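Local coordinates for protein AxyAgu115A (PDB 6NPS) that probably removes glucuronic acid side groups from xylan as an alpha-glucuronidase of glycoside hydrolase family 115, at residues F97-V102 against F153-D158; M878-Q883 against I892-D897. The protein carries 3 engineered substitutions. One frame throughout, in Å; residues are numbered along the deposited sequence.

Interaction 1 (F97-V102 against F153-D158); sequences FLFQVV and FSLKGD
V101 and F99 sit on strand 97-106, an inner strand of the mixed four-stranded sheet near the N terminus, and meet the chain as it leaves strand 152-155 and turns toward that sheet's edge strand, 160-162. V101 does most of the touching. V101 CG1 lies anti to the backbone N (chi1 172°) and reaches the peptide oxygen of the turn, 3.5 Å from G157 O, while V101 CB stands 3.7 Å from K156 O. The other branch, V101 CG2, sits between K156 O and L155 CD1, 3.8 Å from the L155 methyl. That same methyl also meets the F99 ring, arriving obliquely at CE2 (F99 CE2 to L155 CD1, 4.0 Å), and the two side chains cross at about a right angle. F99 is further enclosed by L113 and I115 of strand 109-117 and by an edge-to-face contact with H129 of helix 120-133. With an alanine in place of V101, both methyl tips go, and L155 CD1 would probably lose its neighbour on that side and be freer to turn. The backbone of V101 pairs with Y159 just beyond the turn, which probably helps to keep the turn close to the strand. A water bridges the segments: it donates to D158 O at 3.0 Å and accepts a weak bond from Q100 NE2.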
ATOM      1  N   PHE A  97      45.827 -41.831  10.731  1.00 39.45           N
ATOM      2  CA  PHE A  97      46.309 -42.948   9.923  1.00 34.46           C
ATOM      3  C   PHE A  97      47.712 -42.671   9.411  1.00 36.78           C
ATOM      4  O   PHE A  97      48.184 -41.531   9.386  1.00 37.75           O
ATOM      5  CB  PHE A  97      45.356 -43.259   8.748  1.00 32.00           C
ATOM      6  CG  PHE A  97      45.183 -42.117   7.811  1.00 35.23           C
ATOM      7  CD1 PHE A  97      46.055 -41.945   6.744  1.00 33.73           C
ATOM      8  CD2 PHE A  97      44.165 -41.201   8.001  1.00 33.85           C
ATOM      9  CE1 PHE A  97      45.893 -40.868   5.866  1.00 36.23           C
ATOM     10  CE2 PHE A  97      43.995 -40.136   7.134  1.00 38.81           C
ATOM     11  CZ  PHE A  97      44.870 -39.970   6.064  1.00 38.46           C
ATOM     12  N   LEU A  98      48.376 -43.756   9.039  1.00 39.75           N
ATOM     13  CA  LEU A  98      49.648 -43.753   8.334  1.00 35.56           C
ATOM     14  C   LEU A  98      49.379 -44.195   6.906  1.00 39.90           C
ATOM     15  O   LEU A  98      48.637 -45.158   6.678  1.00 42.41           O
ATOM     16  CB  LEU A  98      50.631 -44.710   9.016  1.00 40.70           C
ATOM     17  CG  LEU A  98      51.900 -45.115   8.267  1.00 45.67           C
ATOM     18  CD1 LEU A  98      52.922 -43.954   8.251  1.00 48.01           C
ATOM     19  CD2 LEU A  98      52.494 -46.359   8.910  1.00 51.60           C
ATOM     20  N   PHE A  99      49.973 -43.483   5.942  1.00 37.32           N
ATOM     21  CA  PHE A  99      49.737 -43.702   4.518  1.00 33.36           C
ATOM     22  C   PHE A  99      51.148 -43.732   3.934  1.00 39.15           C
ATOM     23  O   PHE A  99      51.797 -42.685   3.807  1.00 44.10           O
ATOM     24  CB  PHE A  99      48.864 -42.562   3.970  1.00 32.31           C
ATOM     25  CG  PHE A  99      48.413 -42.720   2.547  1.00 34.77           C
ATOM     26  CD1 PHE A  99      47.149 -43.237   2.263  1.00 38.23           C
ATOM     27  CD2 PHE A  99      49.220 -42.260   1.501  1.00 39.85           C
ATOM     28  CE1 PHE A  99      46.698 -43.332   0.944  1.00 39.28           C
ATOM     29  CE2 PHE A  99      48.799 -42.347   0.165  1.00 42.73           C
ATOM     30  CZ  PHE A  99      47.525 -42.890  -0.112  1.00 46.41           C
ATOM     31  N   GLN A 100      51.669 -44.923   3.642  1.00 36.79           N
ATOM     32  CA  GLN A 100      53.094 -45.034   3.384  1.00 40.82           C
ATOM     33  C   GLN A 100      53.357 -46.088   2.322  1.00 42.76           C
ATOM     34  O   GLN A 100      52.794 -47.186   2.386  1.00 46.91           O
ATOM     35  CB  GLN A 100      53.845 -45.391   4.675  1.00 40.06           C
ATOM     36  CG  GLN A 100      55.330 -45.432   4.490  1.00 42.06           C
ATOM     37  CD  GLN A 100      56.070 -45.728   5.782  1.00 44.81           C
ATOM     38  OE1 GLN A 100      55.454 -45.997   6.811  1.00 47.28           O
ATOM     39  NE2 GLN A 100      57.401 -45.694   5.725  1.00 47.29           N
ATOM     40  N   VAL A 101      54.272 -45.772   1.378  1.00 41.14           N
ATOM     41  CA  VAL A 101      54.718 -46.741   0.379  1.00 40.27           C
ATOM     42  C   VAL A 101      55.917 -47.471   0.942  1.00 44.69           C
ATOM     43  O   VAL A 101      56.804 -46.850   1.549  1.00 49.23           O
ATOM     44  CB  VAL A 101      55.055 -46.059  -0.963  1.00 44.08           C
ATOM     45  CG1 VAL A 101      55.694 -47.026  -1.930  1.00 43.33           C
ATOM     46  CG2 VAL A 101      53.809 -45.430  -1.568  1.00 40.94           C
ATOM     47  N   VAL A 102      55.960 -48.797   0.741  1.00 43.51           N
ATOM     48  CA  VAL A 102      56.989 -49.638   1.338  1.00 45.12           C
ATOM     49  C   VAL A 102      57.490 -50.615   0.279  1.00 48.18           C
ATOM     50  O   VAL A 102      56.753 -51.034  -0.622  1.00 48.18           O
ATOM     51  CB  VAL A 102      56.458 -50.398   2.582  1.00 54.88           C
ATOM     52  CG1 VAL A 102      56.117 -49.417   3.737  1.00 47.91           C
ATOM     53  CG2 VAL A 102      55.248 -51.177   2.199  1.00 58.69           C
ATOM     54  N   PHE A 153      48.736 -43.997 -12.222  1.00 44.02           N
ATOM     55  CA  PHE A 153      48.813 -43.244 -10.972  1.00 45.74           C
ATOM     56  C   PHE A 153      50.109 -43.672 -10.304  1.00 45.34           C
ATOM     57  O   PHE A 153      50.457 -44.855 -10.352  1.00 44.35           O
ATOM     58  CB  PHE A 153      47.599 -43.545 -10.083  1.00 48.57           C
ATOM     59  CG  PHE A 153      47.756 -43.135  -8.643  1.00 51.13           C
ATOM     60  CD1 PHE A 153      47.596 -41.812  -8.271  1.00 51.78           C
ATOM     61  CD2 PHE A 153      48.032 -44.080  -7.660  1.00 56.59           C
ATOM     62  CE1 PHE A 153      47.741 -41.419  -6.967  1.00 51.44           C
ATOM     63  CE2 PHE A 153      48.169 -43.701  -6.329  1.00 59.71           C
ATOM     64  CZ  PHE A 153      48.020 -42.365  -5.987  1.00 58.17           C
ATOM     65  N   SER A 154      50.854 -42.729  -9.734  1.00 41.45           N
ATOM     66  CA  SER A 154      52.083 -43.140  -9.064  1.00 48.44           C
ATOM     67  C   SER A 154      52.295 -42.352  -7.791  1.00 45.19           C
ATOM     68  O   SER A 154      51.814 -41.225  -7.656  1.00 45.93           O
ATOM     69  CB  SER A 154      53.310 -42.979  -9.959  1.00 52.75           C
ATOM     70  OG  SER A 154      53.147 -43.767 -11.106  1.00 60.86           O
ATOM     71  N   LEU A 155      53.018 -42.973  -6.850  1.00 45.20           N
ATOM     72  CA  LEU A 155      53.490 -42.326  -5.634  1.00 42.32           C
ATOM     73  C   LEU A 155      54.961 -42.653  -5.502  1.00 48.97           C
ATOM     74  O   LEU A 155      55.369 -43.777  -5.798  1.00 51.43           O
ATOM     75  CB  LEU A 155      52.764 -42.811  -4.377  1.00 43.71           C
ATOM     76  CG  LEU A 155      51.250 -42.685  -4.219  1.00 44.03           C
ATOM     77  CD1 LEU A 155      50.775 -43.606  -3.078  1.00 41.41           C
ATOM     78  CD2 LEU A 155      50.863 -41.251  -3.915  1.00 43.34           C
ATOM     79  N   LYS A 156      55.748 -41.678  -5.051  1.00 51.34           N
ATOM     80  CA  LYS A 156      57.177 -41.895  -4.867  1.00 53.96           C
ATOM     81  C   LYS A 156      57.417 -43.087  -3.939  1.00 49.32           C
ATOM     82  O   LYS A 156      56.605 -43.402  -3.059  1.00 44.36           O
ATOM     83  CB  LYS A 156      57.828 -40.620  -4.319  1.00 65.01           C
ATOM     84  CG  LYS A 156      59.337 -40.692  -4.193  1.00 81.14           C
ATOM     85  CD  LYS A 156      60.054 -40.392  -5.523  1.00 88.76           C
ATOM     86  CE  LYS A 156      61.455 -39.823  -5.290  1.00 93.04           C
ATOM     87  NZ  LYS A 156      62.159 -39.482  -6.570  1.00 97.01           N
ATOM     88  N   GLY A 157      58.539 -43.771  -4.152  1.00 49.72           N
ATOM     89  CA  GLY A 157      58.818 -44.998  -3.420  1.00 54.65           C
ATOM     90  C   GLY A 157      58.949 -44.840  -1.910  1.00 55.78           C
ATOM     91  O   GLY A 157      58.880 -45.838  -1.181  1.00 52.23           O
ATOM     92  N   ASP A 158      59.150 -43.615  -1.422  1.00 56.87           N
ATOM     93  CA  ASP A 158      59.202 -43.359   0.014  1.00 63.76           C
ATOM     94  C   ASP A 158      58.095 -42.407   0.462  1.00 57.57           C
ATOM     95  O   ASP A 158      58.250 -41.727   1.484  1.00 57.26           O
ATOM     96  CB  ASP A 158      60.570 -42.806   0.413  1.00 75.37           C
ATOM     97  CG  ASP A 158      60.932 -41.534  -0.334  1.00 85.75           C
ATOM     98  OD1 ASP A 158      60.179 -41.139  -1.249  1.00 88.95           O
ATOM     99  OD2 ASP A 158      61.982 -40.933  -0.017  1.00 91.17           O
TER
HETATM  100  O   HOH W   1      59.004 -43.548   3.683  1.00 70.50           O

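Interaction 2 (M878-Q883 against I892-D897); sequences MYAGIQ and INVLPD
The Y879 ring turns an edge toward the partner strand: I892 O lies near the ring plane, 3.6 Å from Y879 CD2. N893 follows at a slant, its CB 4.0 Å from Y879 CE2, with ring and amide planes about 50° apart. N893 is itself held by an Asx turn. With CG anti to the backbone N (chi1 -176°), N893 OD1 accepts from L895 N at 3.0 Å, the donor standing well above the carbonyl plane.

These residues belong to the antiparallel hairpin 879-884/890-893 in the GH115 C-terminal domain, whose family falls in the galactose-binding-like clan. A880 and I892 form a hydrogen-bonded pair, each N-H answered by the other's C=O, and Y879 and N893 form the non-hydrogen-bonded pair beside it. One residue past the last bridge, V894 N still gives M878 O a nearly straight bond of 2.9 Å (172° at the hydrogen).

The face carrying A880 and I892 is apolar. A880 CB touches V894 CG1, I882 CG2 approaches I892 CD1, and M878 CG rests 3.9 Å from V894 CG2. I882 and V894 reach on to strands 858-866 and 915-923, so this side packs inward. Just before the strand begins, L895 CD1 lies 3.9 Å from M878 N, a buried amide with no partner in the model.

M878 O and N893 OD1, two acceptors, stand only 3.2 Å apart. Consecutive amides serve them, V894 N for the first and L895 N for the second, which probably offsets the repulsion and fixes the chain where it leaves the hairpin.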
ATOM      1  N   MET A 878      26.958  -5.412  24.802  1.00 41.23           N
ATOM      2  CA  MET A 878      28.071  -5.384  23.854  1.00 42.69           C
ATOM      3  C   MET A 878      28.534  -3.944  23.660  1.00 44.91           C
ATOM      4  O   MET A 878      27.753  -3.094  23.224  1.00 46.98           O
ATOM      5  CB  MET A 878      27.669  -6.008  22.513  1.00 41.71           C
ATOM      6  CG  MET A 878      28.833  -6.142  21.557  1.00 48.24           C
ATOM      7  SD  MET A 878      28.345  -6.892  19.996  1.00 49.48           S
ATOM      8  CE  MET A 878      27.686  -8.482  20.544  1.00 48.02           C
ATOM      9  N   TYR A 879      29.796  -3.665  23.971  1.00 41.04           N
ATOM     10  CA  TYR A 879      30.294  -2.295  23.980  1.00 40.05           C
ATOM     11  C   TYR A 879      31.332  -2.059  22.885  1.00 40.80           C
ATOM     12  O   TYR A 879      32.038  -2.984  22.466  1.00 35.46           O
ATOM     13  CB  TYR A 879      30.917  -1.952  25.331  1.00 39.60           C
ATOM     14  CG  TYR A 879      29.939  -1.989  26.481  1.00 50.37           C
ATOM     15  CD1 TYR A 879      29.908  -3.063  27.358  1.00 53.11           C
ATOM     16  CD2 TYR A 879      29.040  -0.950  26.688  1.00 57.47           C
ATOM     17  CE1 TYR A 879      28.998  -3.107  28.418  1.00 56.24           C
ATOM     18  CE2 TYR A 879      28.121  -0.984  27.739  1.00 59.48           C
ATOM     19  CZ  TYR A 879      28.108  -2.063  28.600  1.00 61.58           C
ATOM     20  OH  TYR A 879      27.212  -2.090  29.648  1.00 67.57           O
ATOM     21  N   ALA A 880      31.420  -0.803  22.434  1.00 39.04           N
ATOM     22  CA  ALA A 880      32.524  -0.339  21.605  1.00 40.36           C
ATOM     23  C   ALA A 880      32.941   1.033  22.118  1.00 42.32           C
ATOM     24  O   ALA A 880      32.185   1.704  22.827  1.00 43.49           O
ATOM     25  CB  ALA A 880      32.124  -0.306  20.123  1.00 39.30           C
ATOM     26  N   GLY A 881      34.157   1.454  21.781  1.00 38.82           N
ATOM     27  CA  GLY A 881      34.663   2.750  22.181  1.00 38.40           C
ATOM     28  C   GLY A 881      34.641   3.685  20.982  1.00 42.72           C
ATOM     29  O   GLY A 881      35.030   3.293  19.875  1.00 41.10           O
ATOM     30  N   ILE A 882      34.175   4.914  21.207  1.00 43.93           N
ATOM     31  CA  ILE A 882      34.282   5.947  20.177  1.00 47.84           C
ATOM     32  C   ILE A 882      34.969   7.171  20.757  1.00 47.92           C
ATOM     33  O   ILE A 882      34.705   7.575  21.895  1.00 52.07           O
ATOM     34  CB  ILE A 882      32.931   6.347  19.546  1.00 51.15           C
ATOM     35  CG1 ILE A 882      32.075   7.131  20.529  1.00 62.11           C
ATOM     36  CG2 ILE A 882      32.176   5.125  19.011  1.00 50.30           C
ATOM     37  CD1 ILE A 882      31.055   8.035  19.861  1.00 67.34           C
ATOM     38  N   GLN A 883      35.855   7.766  19.963  1.00 45.37           N
ATOM     39  CA  GLN A 883      36.489   9.011  20.342  1.00 45.79           C
ATOM     40  C   GLN A 883      36.507   9.945  19.147  1.00 47.46           C
ATOM     41  O   GLN A 883      36.972   9.568  18.065  1.00 46.97           O
ATOM     42  CB  GLN A 883      37.901   8.781  20.840  1.00 42.93           C
ATOM     43  CG  GLN A 883      38.584  10.052  21.231  1.00 47.63           C
ATOM     44  CD  GLN A 883      39.976   9.791  21.710  1.00 54.75           C
ATOM     45  OE1 GLN A 883      40.526   8.718  21.472  1.00 56.18           O
ATOM     46  NE2 GLN A 883      40.560  10.761  22.393  1.00 56.73           N
ATOM     47  N   ILE A 892      30.143   2.893  24.446  1.00 43.81           N
ATOM     48  CA  ILE A 892      28.728   2.923  24.096  1.00 46.07           C
ATOM     49  C   ILE A 892      28.239   1.496  23.943  1.00 43.27           C
ATOM     50  O   ILE A 892      28.972   0.626  23.463  1.00 40.33           O
ATOM     51  CB  ILE A 892      28.435   3.727  22.800  1.00 49.20           C
ATOM     52  CG1 ILE A 892      29.171   3.134  21.603  1.00 54.64           C
ATOM     53  CG2 ILE A 892      28.770   5.223  22.943  1.00 49.69           C
ATOM     54  CD1 ILE A 892      28.462   3.374  20.287  1.00 57.48           C
ATOM     55  N   ASN A 893      26.999   1.260  24.366  1.00 44.64           N
ATOM     56  CA  ASN A 893      26.313  -0.007  24.158  1.00 41.29           C
ATOM     57  C   ASN A 893      25.744  -0.013  22.755  1.00 41.99           C
ATOM     58  O   ASN A 893      24.943   0.862  22.417  1.00 44.85           O
ATOM     59  CB  ASN A 893      25.203  -0.176  25.202  1.00 48.86           C
ATOM     60  CG  ASN A 893      24.477  -1.532  25.114  1.00 52.63           C
ATOM     61  OD1 ASN A 893      24.790  -2.394  24.288  1.00 45.19           O
ATOM     62  ND2 ASN A 893      23.509  -1.727  26.015  1.00 59.37           N
ATOM     63  N   VAL A 894      26.114  -1.011  21.947  1.00 36.35           N
ATOM     64  CA  VAL A 894      25.687  -1.023  20.550  1.00 40.28           C
ATOM     65  C   VAL A 894      24.411  -1.840  20.363  1.00 44.14           C
ATOM     66  O   VAL A 894      23.969  -2.054  19.230  1.00 44.55           O
ATOM     67  CB  VAL A 894      26.792  -1.557  19.610  1.00 44.01           C
ATOM     68  CG1 VAL A 894      28.052  -0.700  19.725  1.00 43.14           C
ATOM     69  CG2 VAL A 894      27.093  -3.025  19.891  1.00 43.67           C
ATOM     70  N   LEU A 895      23.803  -2.284  21.453  1.00 40.04           N
ATOM     71  CA  LEU A 895      22.551  -3.053  21.426  1.00 42.43           C
ATOM     72  C   LEU A 895      21.341  -2.210  21.851  1.00 43.18           C
ATOM     73  O   LEU A 895      21.485  -1.251  22.608  1.00 46.40           O
ATOM     74  CB  LEU A 895      22.636  -4.264  22.364  1.00 39.75           C
ATOM     75  CG  LEU A 895      23.684  -5.305  21.977  1.00 41.57           C
ATOM     76  CD1 LEU A 895      23.640  -6.449  22.954  1.00 43.63           C
ATOM     77  CD2 LEU A 895      23.427  -5.796  20.595  1.00 43.00           C
ATOM     78  N   PRO A 896      20.129  -2.573  21.406  1.00 45.73           N
ATOM     79  CA  PRO A 896      18.910  -1.940  21.936  1.00 47.16           C
ATOM     80  C   PRO A 896      18.668  -2.237  23.402  1.00 52.78           C
ATOM     81  O   PRO A 896      19.035  -3.297  23.928  1.00 52.04           O
ATOM     82  CB  PRO A 896      17.787  -2.559  21.095  1.00 45.13           C
ATOM     83  CG  PRO A 896      18.428  -3.087  19.902  1.00 48.00           C
ATOM     84  CD  PRO A 896      19.830  -3.488  20.290  1.00 43.50           C
ATOM     85  N   ASP A 897      17.986  -1.294  24.052  1.00 56.85           N
ATOM     86  CA  ASP A 897      17.440  -1.537  25.380  1.00 67.01           C
ATOM     87  C   ASP A 897      16.654  -2.843  25.398  1.00 60.76           C
ATOM     88  O   ASP A 897      15.838  -3.104  24.505  1.00 57.05           O
ATOM     89  CB  ASP A 897      16.513  -0.387  25.797  1.00 84.24           C
ATOM     90  CG  ASP A 897      17.197   0.968  25.761  1.00 98.00           C
ATOM     91  OD1 ASP A 897      16.645   1.890  25.117  1.00102.17           O
ATOM     92  OD2 ASP A 897      18.271   1.116  26.386  1.00102.30           O
TER

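From the N terminus, the chain enters interaction 1 on strand 97-106, turns back through strand 109-117 and helix 120-133, and closes a loop of 50 residues when 153-158 arrives, tying the four-stranded sheet to the strand 152-155 that pairs with 5-8. It goes on into strand 160-162, the edge of that four-stranded sheet, then through the eight-stranded parallel sheet of the TIM-barrel family region and the later helices and beta strands. In interaction 2 the loop is short, eight residues between 878-883 and 892-897, a local hairpin in the C-terminal domain. The contacts are in series, neither nested nor crossed. The centres of interactions 1 and 2 lie about 56 Å apart.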